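Local coordinates for protein beta-galactosidase (Trichoderma reesei, PDB 3OG2) that probably hydrolyses terminal non-reducing beta-D-galactose residues from beta-D-galactosides, as a family 35 glycoside hydrolase with a TIM-barrel domain, at residues 137-140 with 145-148; 349-354 with 901-906; 693-696 with 701-704. One frame throughout, in Å; residues are numbered along the deposited sequence.

Interaction 1 (137-140 with 145-148)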
loop_
_atom_site.group_PDB
_atom_site.type_symbol
_atom_site.label_atom_id
_atom_site.label_comp_id
_atom_site.label_asym_id
_atom_site.label_seq_id
_atom_site.Cartn_x
_atom_site.Cartn_y
_atom_site.Cartn_z
ATOM N N GLY A 137 8.427 30.749 -2.645
ATOM C CA GLY A 137 7.347 30.851 -1.655
ATOM C C GLY A 137 7.152 29.583 -0.860
ATOM O O GLY A 137 7.585 28.478 -1.236
ATOM N N LYS A 138 6.428 29.744 0.257
ATOM C CA LYS A 138 6.169 28.588 1.096
ATOM C C LYS A 138 5.186 27.603 0.445
ATOM O O LYS A 138 4.106 27.970 -0.066
ATOM C CB LYS A 138 5.591 29.023 2.450
ATOM C CG LYS A 138 6.522 29.936 3.232
ATOM C CD LYS A 138 7.627 29.149 3.908
ATOM C CE LYS A 138 8.460 30.037 4.823
ATOM N NZ LYS A 138 7.659 31.113 5.470
ATOM N N LEU A 139 5.574 26.333 0.495
ATOM C CA LEU A 139 4.763 25.302 -0.135
ATOM C C LEU A 139 3.487 25.065 0.640
ATOM O O LEU A 139 3.465 25.220 1.887
ATOM C CB LEU A 139 5.568 23.984 -0.246
ATOM C CG LEU A 139 6.957 24.154 -0.871
ATOM C CD1 LEU A 139 7.732 22.848 -0.849
ATOM C CD2 LEU A 139 6.931 24.763 -2.268
ATOM N N ARG A 140 2.405 24.691 -0.055
ATOM C CA ARG A 140 1.108 24.401 0.558
ATOM C C ARG A 140 0.560 25.663 1.223
ATOM O O ARG A 140 -0.149 25.583 2.223
ATOM C CB ARG A 140 1.137 23.254 1.585
ATOM C CG ARG A 140 1.706 21.964 0.935
ATOM C CD ARG A 140 1.850 20.853 1.949
ATOM N NE ARG A 140 0.490 20.395 2.360
ATOM C CZ ARG A 140 0.289 19.672 3.476
ATOM N NH1 ARG A 140 1.323 19.356 4.271
ATOM N NH2 ARG A 140 -0.943 19.313 3.768
ATOM N N ASP A 145 3.688 31.784 -6.373
ATOM C CA ASP A 145 4.623 30.965 -7.157
ATOM C C ASP A 145 4.401 29.475 -6.900
ATOM O O ASP A 145 4.449 28.673 -7.833
ATOM C CB ASP A 145 6.080 31.350 -6.896
ATOM C CG ASP A 145 6.432 31.506 -5.418
ATOM O OD1 ASP A 145 5.567 31.396 -4.527
ATOM O OD2 ASP A 145 7.622 31.732 -5.094
ATOM N N TYR A 146 4.046 29.090 -5.681
ATOM C CA TYR A 146 3.656 27.715 -5.360
ATOM C C TYR A 146 2.348 27.389 -6.070
ATOM O O TYR A 146 2.221 26.372 -6.779
ATOM C CB TYR A 146 3.533 27.473 -3.825
ATOM C CG TYR A 146 2.862 26.101 -3.631
ATOM C CD1 TYR A 146 3.590 24.937 -3.925
ATOM C CD2 TYR A 146 1.531 25.988 -3.226
ATOM C CE1 TYR A 146 3.000 23.690 -3.765
ATOM C CE2 TYR A 146 0.940 24.761 -3.095
ATOM C CZ TYR A 146 1.680 23.610 -3.369
ATOM O OH TYR A 146 1.054 22.389 -3.246
ATOM N N LEU A 147 1.308 28.218 -5.877
ATOM C CA LEU A 147 -0.012 27.892 -6.441
ATOM C C LEU A 147 0.085 27.679 -7.939
ATOM O O LEU A 147 -0.403 26.701 -8.514
ATOM C CB LEU A 147 -1.038 29.032 -6.231
ATOM C CG LEU A 147 -1.507 29.185 -4.777
ATOM C CD1 LEU A 147 -2.591 30.239 -4.754
ATOM C CD2 LEU A 147 -2.029 27.872 -4.188
ATOM N N HIS A 148 0.764 28.640 -8.602
ATOM C CA HIS A 148 0.766 28.544 -10.052
ATOM C C HIS A 148 1.692 27.422 -10.505
ATOM O O HIS A 148 1.459 26.836 -11.573
ATOM C CB HIS A 148 1.086 29.926 -10.625
ATOM C CG HIS A 148 0.015 30.921 -10.277
ATOM N ND1 HIS A 148 -1.338 30.672 -10.225
ATOM C CD2 HIS A 148 0.206 32.228 -9.982
ATOM C CE1 HIS A 148 -1.970 31.798 -9.889
ATOM N NE2 HIS A 148 -1.053 32.713 -9.743
#

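Interaction 2 (349-354 with 901-906)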
loop_
_atom_site.group_PDB
_atom_site.type_symbol
_atom_site.label_atom_id
_atom_site.label_comp_id
_atom_site.label_asym_id
_atom_site.label_seq_id
_atom_site.Cartn_x
_atom_site.Cartn_y
_atom_site.Cartn_z
ATOM N N ARG A 349 0.413 -8.698 0.507
ATOM C CA ARG A 349 1.850 -8.478 0.551
ATOM C C ARG A 349 2.325 -7.734 -0.703
ATOM O O ARG A 349 1.621 -7.671 -1.740
ATOM C CB ARG A 349 2.569 -9.811 0.547
ATOM C CG ARG A 349 2.387 -10.627 1.839
ATOM C CD ARG A 349 3.214 -11.895 1.666
ATOM N NE ARG A 349 3.068 -12.841 2.781
ATOM C CZ ARG A 349 3.798 -12.799 3.867
ATOM N NH1 ARG A 349 4.746 -11.861 4.052
ATOM N NH2 ARG A 349 3.591 -13.733 4.807
ATOM N N GLU A 350 3.572 -7.259 -0.637
ATOM C CA GLU A 350 4.202 -6.577 -1.771
ATOM C C GLU A 350 4.215 -7.424 -3.013
ATOM O O GLU A 350 4.096 -6.897 -4.107
ATOM C CB GLU A 350 5.637 -6.243 -1.316
ATOM C CG GLU A 350 6.460 -5.556 -2.388
ATOM C CD GLU A 350 7.793 -5.063 -1.834
ATOM O OE1 GLU A 350 8.181 -5.509 -0.715
ATOM O OE2 GLU A 350 8.459 -4.221 -2.487
ATOM N N ASP A 351 4.379 -8.751 -2.834
ATOM C CA ASP A 351 4.369 -9.692 -3.980
ATOM C C ASP A 351 2.945 -10.163 -4.310
ATOM O O ASP A 351 2.797 -11.080 -5.136
ATOM C CB ASP A 351 5.346 -10.824 -3.708
ATOM C CG ASP A 351 4.917 -11.741 -2.590
ATOM O OD1 ASP A 351 3.796 -11.614 -2.048
ATOM O OD2 ASP A 351 5.717 -12.650 -2.205
ATOM N N ARG A 352 1.936 -9.565 -3.719
ATOM C CA ARG A 352 0.489 -9.706 -3.969
ATOM C C ARG A 352 -0.076 -10.980 -3.326
ATOM O O ARG A 352 -1.255 -11.300 -3.556
ATOM C CB ARG A 352 0.066 -9.542 -5.450
ATOM C CG ARG A 352 0.769 -8.338 -6.092
ATOM C CD ARG A 352 0.398 -8.162 -7.566
ATOM N NE ARG A 352 0.555 -9.419 -8.275
ATOM C CZ ARG A 352 1.683 -9.998 -8.632
ATOM N NH1 ARG A 352 2.859 -9.400 -8.384
ATOM N NH2 ARG A 352 1.608 -11.179 -9.257
ATOM N N ARG A 353 0.706 -11.672 -2.507
ATOM C CA ARG A 353 0.161 -12.867 -1.837
ATOM C C ARG A 353 -0.812 -12.432 -0.719
ATOM O O ARG A 353 -0.614 -11.408 -0.064
ATOM C CB ARG A 353 1.244 -13.762 -1.236
ATOM C CG ARG A 353 2.015 -14.531 -2.309
ATOM C CD ARG A 353 3.067 -15.403 -1.630
ATOM N NE ARG A 353 4.129 -14.656 -0.997
ATOM C CZ ARG A 353 4.700 -14.851 0.188
ATOM N NH1 ARG A 353 4.360 -15.819 1.054
ATOM N NH2 ARG A 353 5.685 -14.045 0.575
ATOM N N ILE A 354 -1.830 -13.290 -0.542
ATOM C CA ILE A 354 -2.893 -13.049 0.439
ATOM C C ILE A 354 -2.969 -14.202 1.427
ATOM O O ILE A 354 -4.009 -14.722 1.807
ATOM C CB ILE A 354 -4.237 -12.843 -0.281
ATOM C CG1 ILE A 354 -4.591 -14.003 -1.239
ATOM C CG2 ILE A 354 -4.190 -11.497 -0.995
ATOM C CD1 ILE A 354 -6.020 -13.940 -1.713
ATOM N N ASP A 901 1.017 -18.452 -10.591
ATOM C CA ASP A 901 1.611 -17.192 -10.075
ATOM C C ASP A 901 2.784 -17.622 -9.212
ATOM O O ASP A 901 2.586 -18.256 -8.146
ATOM C CB ASP A 901 0.533 -16.460 -9.312
ATOM C CG ASP A 901 0.971 -15.194 -8.624
ATOM O OD1 ASP A 901 2.167 -14.837 -8.690
ATOM O OD2 ASP A 901 0.123 -14.525 -7.980
ATOM N N ILE A 902 3.998 -17.276 -9.591
ATOM C CA ILE A 902 5.205 -17.699 -8.875
ATOM C C ILE A 902 5.966 -16.433 -8.511
ATOM O O ILE A 902 6.750 -15.944 -9.331
ATOM C CB ILE A 902 6.097 -18.633 -9.720
ATOM C CG1 ILE A 902 5.328 -19.870 -10.208
ATOM C CG2 ILE A 902 7.349 -19.001 -8.954
ATOM C CD1 ILE A 902 5.978 -20.633 -11.351
ATOM N N PRO A 903 5.800 -15.869 -7.338
ATOM C CA PRO A 903 6.548 -14.678 -6.941
ATOM C C PRO A 903 8.058 -14.903 -6.860
ATOM O O PRO A 903 8.499 -15.869 -6.272
ATOM C CB PRO A 903 5.977 -14.369 -5.553
ATOM C CG PRO A 903 4.616 -14.991 -5.572
ATOM C CD PRO A 903 4.799 -16.289 -6.337
ATOM N N LEU A 904 8.807 -13.970 -7.466
ATOM C CA LEU A 904 10.280 -14.053 -7.481
ATOM C C LEU A 904 10.898 -12.880 -6.765
ATOM O O LEU A 904 10.352 -11.751 -6.823
ATOM C CB LEU A 904 10.801 -14.067 -8.923
ATOM C CG LEU A 904 10.449 -15.375 -9.668
ATOM C CD1 LEU A 904 10.985 -15.258 -11.105
ATOM C CD2 LEU A 904 11.001 -16.603 -8.970
ATOM N N SER A 905 12.053 -13.093 -6.119
ATOM C CA SER A 905 12.712 -11.989 -5.453
ATOM C C SER A 905 14.201 -12.228 -5.477
ATOM O O SER A 905 14.636 -13.375 -5.676
ATOM C CB SER A 905 12.297 -11.881 -3.974
ATOM O OG SER A 905 12.434 -13.165 -3.387
ATOM N N PHE A 906 14.948 -11.184 -5.342
ATOM C CA PHE A 906 16.409 -11.218 -5.339
ATOM C C PHE A 906 16.893 -11.072 -3.911
ATOM O O PHE A 906 16.512 -10.119 -3.265
ATOM C CB PHE A 906 17.014 -10.120 -6.209
ATOM C CG PHE A 906 16.696 -10.318 -7.680
ATOM C CD1 PHE A 906 15.471 -9.916 -8.179
ATOM C CD2 PHE A 906 17.635 -10.897 -8.514
ATOM C CE1 PHE A 906 15.167 -10.125 -9.526
ATOM C CE2 PHE A 906 17.321 -11.115 -9.859
ATOM C CZ PHE A 906 16.099 -10.716 -10.352
HETATM O O HOH W 1 0.696 -13.037 -5.758
HETATM O O HOH W 2 -0.772 -12.600 -9.596
HETATM O O HOH W 3 3.483 -13.590 -10.735
#

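Interaction 3 (693-696 with 701-704)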
loop_
_atom_site.group_PDB
_atom_site.type_symbol
_atom_site.label_atom_id
_atom_site.label_comp_id
_atom_site.label_asym_id
_atom_site.label_seq_id
_atom_site.Cartn_x
_atom_site.Cartn_y
_atom_site.Cartn_z
ATOM N N ALA A 693 17.213 26.664 2.719
ATOM C CA ALA A 693 18.612 26.416 3.014
ATOM C C ALA A 693 19.454 27.467 2.292
ATOM O O ALA A 693 20.046 27.177 1.257
ATOM C CB ALA A 693 19.030 24.996 2.591
ATOM N N PRO A 694 19.520 28.672 2.812
ATOM C CA PRO A 694 20.307 29.746 2.174
ATOM C C PRO A 694 21.734 29.284 1.951
ATOM O O PRO A 694 22.348 28.540 2.724
ATOM C CB PRO A 694 20.259 30.868 3.213
ATOM C CG PRO A 694 19.073 30.596 4.064
ATOM C CD PRO A 694 18.820 29.125 4.049
ATOM N N LEU A 695 22.335 29.744 0.845
ATOM C CA LEU A 695 23.658 29.227 0.505
ATOM C C LEU A 695 24.708 29.624 1.535
ATOM O O LEU A 695 24.763 30.786 1.945
ATOM C CB LEU A 695 24.106 29.792 -0.853
ATOM C CG LEU A 695 23.354 29.221 -2.055
ATOM C CD1 LEU A 695 23.949 29.818 -3.340
ATOM C CD2 LEU A 695 23.405 27.697 -2.053
ATOM N N LYS A 696 25.551 28.687 1.878
ATOM C CA LYS A 696 26.760 28.913 2.659
ATOM C C LYS A 696 28.011 28.955 1.779
ATOM O O LYS A 696 29.090 29.323 2.192
ATOM C CB LYS A 696 26.879 27.811 3.701
ATOM C CG LYS A 696 25.672 27.816 4.648
ATOM C CD LYS A 696 25.845 26.749 5.733
ATOM C CE LYS A 696 24.832 26.932 6.874
ATOM N NZ LYS A 696 24.962 25.919 7.938
ATOM N N LEU A 701 25.617 24.162 -4.664
ATOM C CA LEU A 701 25.945 22.748 -4.893
ATOM C C LEU A 701 24.778 21.877 -4.491
ATOM O O LEU A 701 24.954 20.762 -3.998
ATOM C CB LEU A 701 27.239 22.406 -4.139
ATOM C CG LEU A 701 28.444 23.244 -4.613
ATOM C CD1 LEU A 701 29.619 22.999 -3.674
ATOM C CD2 LEU A 701 28.856 22.938 -6.031
ATOM N N TYR A 702 23.579 22.404 -4.737
ATOM C CA TYR A 702 22.325 21.687 -4.472
ATOM C C TYR A 702 21.864 21.040 -5.765
ATOM O O TYR A 702 21.631 21.767 -6.760
ATOM C CB TYR A 702 21.244 22.661 -4.009
ATOM C CG TYR A 702 21.532 23.408 -2.732
ATOM C CD1 TYR A 702 22.552 23.070 -1.834
ATOM C CD2 TYR A 702 20.702 24.488 -2.446
ATOM C CE1 TYR A 702 22.732 23.813 -0.667
ATOM C CE2 TYR A 702 20.884 25.221 -1.252
ATOM C CZ TYR A 702 21.886 24.879 -0.385
ATOM O OH TYR A 702 22.103 25.602 0.777
ATOM N N GLY A 703 21.680 19.713 -5.808
ATOM C CA GLY A 703 21.306 19.081 -7.057
ATOM C C GLY A 703 20.075 19.678 -7.725
ATOM O O GLY A 703 20.024 19.885 -8.950
ATOM N N SER A 704 19.035 19.977 -6.911
ATOM C CA SER A 704 17.776 20.392 -7.538
ATOM C C SER A 704 17.908 21.774 -8.145
ATOM O O SER A 704 17.078 22.110 -9.031
ATOM C CB SER A 704 16.618 20.392 -6.527
ATOM O OG SER A 704 16.250 19.042 -6.210
HETATM O O HOH W 4 25.183 26.143 0.713
#

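Interaction 1 (137-140 with 145-148)
Helix 144-163 of the TIM-barrel domain begins just after the loop 137-140, and Asp-145 and Tyr-146 of its first turn hold that loop against it. Asp-145 takes the polar share. Asp-145 OD2 accepts from Gly-137 N at 2.8 Å, with an N-H...O angle of 146°. The N-H comes in on the syn side of the carboxylate, 26° out of its plane. The other oxygen, OD1, turns back to its own helix and takes a weak bond from Tyr-146 N. Tyr-146 makes the larger part of the contact, by packing. Its CG lies anti to the backbone N (chi1 169°), and CB points toward the loop. One ring face is laid against the loop backbone. Arg-140 N sits over the middle of that face, 3.3 Å above the ring plane. Leu-139 CA is nearer the rim and makes a CH-pi contact, 4.2 Å from the ring centroid of Tyr-146. The Leu-139 side chain crosses the tyrosine at about a right angle, and Leu-139 CD2 touches Tyr-146 CD1 at 3.7 Å. A serine in place of Tyr-146 would probably leave a gap under Leu-139 and Arg-140 and let this backbone shift. The guanidinium of Arg-140 leads elsewhere: NH2 forms a salt bridge with Glu-178, and NH1 bonds to Asn-790 O. Leu-139 N is held by Asp-796. The side chain of Arg-140 comes within about 5 Å of those of Asn-179 and Glu-180, galactose-binding residues of this protein, though this model holds no galactose. The contact is thus a barrel loop packed on the start of the following helix, near the galactose site through Arg-140.

Interaction 2 (349-354 with 901-906)
Water carries most of the polar link between Arg-352 and Asp-901. The direct approach is a long salt bridge, with Arg-352 NH2 3.7 Å from Asp-901 OD1. The guanidinium and carboxylate planes are nearly parallel, 10° apart, yet the groups do not close on each other. Two waters at the guanidinium edge, in its plane, bridge the pair instead. One accepts from Arg-352 NH2 at 2.8 Å and donates to Asp-901 OD2. The other is held weakly by NH2 and donates to Asp-901 OD1. A third water donates both to Asp-901 OD2, at 2.7 Å, and to Asp-351 O. The stronger ionic partner of Arg-352 is Asp-60, which binds NE. A bend at chi3 (-50°) brings the far end of the arginine chain round to Asp-901.

Pro-903 adds van der Waals packing. Pro-903 CB meets both Asp-351 CB, at 4.0 Å, and Asp-351 OD2, at 3.8 Å. Pro-903 CG lies 4.2 Å from Arg-353 CG. Asp-351 is fixed from within its own loop. OD1 accepts from Arg-353 N, which makes an Asx turn. Asp-351 OD2 takes both Arg-353 NE, at 2.8 Å, and Arg-353 NH2 in a side-on salt bridge close to the guanidinium plane. The proline therefore meets a carboxylate whose charge is probably largely balanced by Arg-353.

The loop 349-354 includes a type I turn from Arg-349 to Arg-352 and leads to helix 357-370 of the barrel domain. Arg-352 also rests on Val-61 of helix 58-66. Asp-901 lies on strand 900-908 and Pro-903 in the short break of that strand, which pairs with strands 940-943, 973-977 and 981-982.

Interaction 3 (693-696 with 701-704)
Tyr-702 reaches across to Ala-693 and Leu-695 and makes both polar and apolar contacts with them. Both segments lie in the loop between strands 663-666 and 713-720 of an all-beta domain, and the contact closes a short stretch of it. The polar contacts gather at the hydroxyl. Tyr-702 OH donates to Ala-693 O at 2.6 Å, a short bond. The C=O...O angle is 132°, and the hydroxyl stands 44° out of the carbonyl plane, so it does not approach along a lone pair. Ala-693 O lies at the ring edge, in the ring plane. A water donates to Tyr-702 OH at 3.1 Å and accepts from Lys-696 N at 2.8 Å. The hydroxyl thus binds the loop at two places, directly at Ala-693 and through water at Lys-696.

The apolar contacts lie on the ring face and around its outer end. The leucine and tyrosine side chains run alongside each other in opposite senses. CD2 of Leu-695 comes over one face as a CH-pi contact, 4.0 Å from the ring centroid of Tyr-702 and 29° off the ring normal. It is closest to the outer part of the ring, with Leu-695 CD2 3.6 Å from Tyr-702 CZ. Leucine CG lies anti to its own carbonyl carbon, and from there CD2 is carried to the ring. Ala-693 CB adds a smaller contact, 4.1 Å from Tyr-702 CZ.

The bonds at the hydroxyl probably fix the outer end of the ring, with Leu-695 over one face and Pro-801 and Leu-805 also against it.

How the interactions relate
Along the chain the order begins with interaction 1, in the TIM-barrel domain. Interaction 2 then joins a later loop of that domain to a C-terminal all-beta domain, 547 residues on. Interaction 3 falls within this long span, in the other all-beta domain. Interactions 1 and 3 are local contacts, each between segments five residues apart at their nearest ends. Their centres are about 19 Å apart and their nearest atoms about 10 Å. They lie on the same side of the chain's centre. Interaction 2 is about 40 Å from both by centres. It spans two domains itself, while interactions 1 and 3 fix loops whose residues also bond across to the other domain.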